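3-hydroxyisobutyryl-CoA hydrolase (Mycobacterium thermoresistibile, PDB 4HDT) probably hydrolyses 3-hydroxy-2-methylpropanoyl-CoA to 3-hydroxy-2-methylpropanoate and free CoA, as a zinc-binding member of the crotonase-like family. Local coordinates at residues L22-P27 with V57-A62. Numbering follows the deposited sequence.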
loop_
_atom_site.group_PDB
_atom_site.type_symbol
_atom_site.label_atom_id
_atom_site.label_comp_id
_atom_site.label_asym_id
_atom_site.label_seq_id
_atom_site.Cartn_x
_atom_site.Cartn_y
_atom_site.Cartn_z
ATOM N N LEU A 22 -16.533 -8.821 -3.385
ATOM C CA LEU A 22 -16.253 -8.088 -2.166
ATOM C C LEU A 22 -16.271 -6.617 -2.548
ATOM O O LEU A 22 -15.402 -6.184 -3.280
ATOM C CB LEU A 22 -14.892 -8.492 -1.588
ATOM C CG LEU A 22 -14.812 -9.946 -1.144
ATOM C CD1 LEU A 22 -13.376 -10.302 -0.799
ATOM C CD2 LEU A 22 -15.743 -10.145 0.055
ATOM N N THR A 23 -17.227 -5.856 -2.011
ATOM C CA THR A 23 -17.296 -4.436 -2.315
ATOM C C THR A 23 -17.096 -3.650 -1.019
ATOM O O THR A 23 -17.917 -3.669 -0.110
ATOM C CB THR A 23 -18.621 -4.059 -3.009
ATOM O OG1 THR A 23 -18.830 -4.914 -4.111
ATOM C CG2 THR A 23 -18.654 -2.566 -3.451
ATOM N N LEU A 24 -15.970 -2.949 -0.937
ATOM C CA LEU A 24 -15.691 -2.118 0.222
ATOM C C LEU A 24 -16.754 -1.006 0.252
ATOM O O LEU A 24 -17.074 -0.463 -0.800
ATOM C CB LEU A 24 -14.328 -1.467 0.086
ATOM C CG LEU A 24 -13.187 -2.454 -0.057
ATOM C CD1 LEU A 24 -11.910 -1.683 -0.131
ATOM C CD2 LEU A 24 -13.150 -3.450 1.100
ATOM N N ASN A 25 -17.338 -0.729 1.419
ATOM C CA ASN A 25 -18.573 0.087 1.439
ATOM C C ASN A 25 -18.603 1.064 2.606
ATOM O O ASN A 25 -19.531 1.054 3.418
ATOM C CB ASN A 25 -19.811 -0.826 1.436
ATOM C CG ASN A 25 -21.109 -0.063 1.292
ATOM O OD1 ASN A 25 -21.192 0.930 0.535
ATOM N ND2 ASN A 25 -22.116 -0.471 2.053
ATOM N N ARG A 26 -17.626 1.952 2.641
ATOM C CA ARG A 26 -17.678 3.155 3.468
ATOM C C ARG A 26 -17.356 4.345 2.553
ATOM O O ARG A 26 -16.328 5.005 2.695
ATOM C CB ARG A 26 -16.700 3.058 4.624
ATOM C CG ARG A 26 -16.870 1.781 5.450
ATOM C CD ARG A 26 -16.404 1.911 6.886
ATOM N NE ARG A 26 -15.133 2.557 7.017
ATOM C CZ ARG A 26 -14.723 3.264 8.064
ATOM N NH1 ARG A 26 -13.503 3.789 8.031
ATOM N NH2 ARG A 26 -15.476 3.383 9.160
ATOM N N PRO A 27 -18.232 4.603 1.580
ATOM C CA PRO A 27 -17.810 5.599 0.566
ATOM C C PRO A 27 -17.582 7.033 1.087
ATOM O O PRO A 27 -16.772 7.759 0.504
ATOM C CB PRO A 27 -18.933 5.551 -0.460
ATOM C CG PRO A 27 -20.093 4.968 0.246
ATOM C CD PRO A 27 -19.497 3.962 1.216
ATOM N N VAL A 57 -12.550 -14.241 -7.488
ATOM C CA VAL A 57 -12.958 -13.191 -6.524
ATOM C C VAL A 57 -12.758 -11.842 -7.197
ATOM O O VAL A 57 -11.781 -11.664 -7.891
ATOM C CB VAL A 57 -12.113 -13.265 -5.253
ATOM C CG1 VAL A 57 -12.402 -12.066 -4.347
ATOM C CG2 VAL A 57 -12.364 -14.592 -4.508
ATOM N N LEU A 58 -13.640 -10.865 -6.938
ATOM C CA LEU A 58 -13.511 -9.517 -7.501
ATOM C C LEU A 58 -13.695 -8.510 -6.387
ATOM O O LEU A 58 -14.729 -8.508 -5.705
ATOM C CB LEU A 58 -14.575 -9.315 -8.565
ATOM C CG LEU A 58 -14.839 -7.916 -9.094
ATOM C CD1 LEU A 58 -13.712 -7.553 -10.007
ATOM C CD2 LEU A 58 -16.170 -7.831 -9.833
ATOM N N LEU A 59 -12.683 -7.675 -6.207
ATOM C CA LEU A 59 -12.676 -6.640 -5.172
ATOM C C LEU A 59 -12.917 -5.308 -5.849
ATOM O O LEU A 59 -12.173 -4.923 -6.771
ATOM C CB LEU A 59 -11.335 -6.604 -4.440
ATOM C CG LEU A 59 -11.171 -5.454 -3.425
ATOM C CD1 LEU A 59 -12.109 -5.610 -2.216
ATOM C CD2 LEU A 59 -9.730 -5.230 -2.993
ATOM N N THR A 60 -13.950 -4.601 -5.384
ATOM C CA THR A 60 -14.214 -3.231 -5.826
ATOM C C THR A 60 -14.562 -2.370 -4.599
ATOM O O THR A 60 -14.672 -2.865 -3.490
ATOM C CB THR A 60 -15.372 -3.129 -6.838
ATOM O OG1 THR A 60 -16.615 -3.484 -6.208
ATOM C CG2 THR A 60 -15.197 -3.999 -7.982
ATOM N N GLY A 61 -14.661 -1.073 -4.811
ATOM C CA GLY A 61 -15.098 -0.115 -3.787
ATOM C C GLY A 61 -16.325 0.664 -4.202
ATOM O O GLY A 61 -16.524 0.962 -5.390
ATOM N N ALA A 62 -17.175 1.004 -3.223
ATOM C CA ALA A 62 -18.393 1.724 -3.521
ATOM C C ALA A 62 -18.038 3.175 -3.822
ATOM O O ALA A 62 -16.984 3.640 -3.430
ATOM C CB ALA A 62 -19.333 1.636 -2.352
HETATM O O HOH W 1 -16.933 -6.444 -6.149
#
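Two donors grip the carbonyl oxygen of Leu58: Leu22 N, 3.0 Å from Leu58 O in an almost straight bond (176° at the hydrogen), and a water that donates a hydrogen bond to it. The same water is hydrogen-bonded to the hydroxyls of Thr23 and Thr60, 3.0 Å from Thr60 OG1, and so ties both threonine side chains to the backbone of strand 56-61, at Leu58 O. Thr60 turns OG1 between its backbone N and carbonyl carbon (chi1 66°), which sets that oxygen 3.5 Å from the methyl CG2 of Thr23. The ladder continues with Thr60 N to Leu22 O and Leu24 N to Thr60 O. Ala62 N closes it on Leu24 O at 2.8 Å, just past the last parallel bridge, Leu24 with Gly61. Leu59 CA and Thr23 CA add C-H...O contacts to Leu22 O and Thr60 O.

On the sheet face opposite the threonines, Leu59 extends its side chain with CG anti to the backbone N (chi1 174°). Its CD1 meets Leu24 CG at 4.0 Å and also touches Leu22 CB, while Leu22 CD1 reaches Val57 CG1. Beyond the strands, the methyl of Ala62 lies 3.5 Å from Asn25 OD1 and near the Pro27 ring; the amide nitrogen of Asn25 is held by the carbonyl of Glu9.

These are neighbouring parallel strands of a right-handed beta-alpha-beta crossover in the crotonase-like fold. Helix 35-49 makes the connection and packs on the face that carries Leu22, Leu24 and Leu59, Trp48 against Leu22 and Val57, Met41 against Leu59; strands 11-16 and 108-112 flank the pair within the mixed sheet.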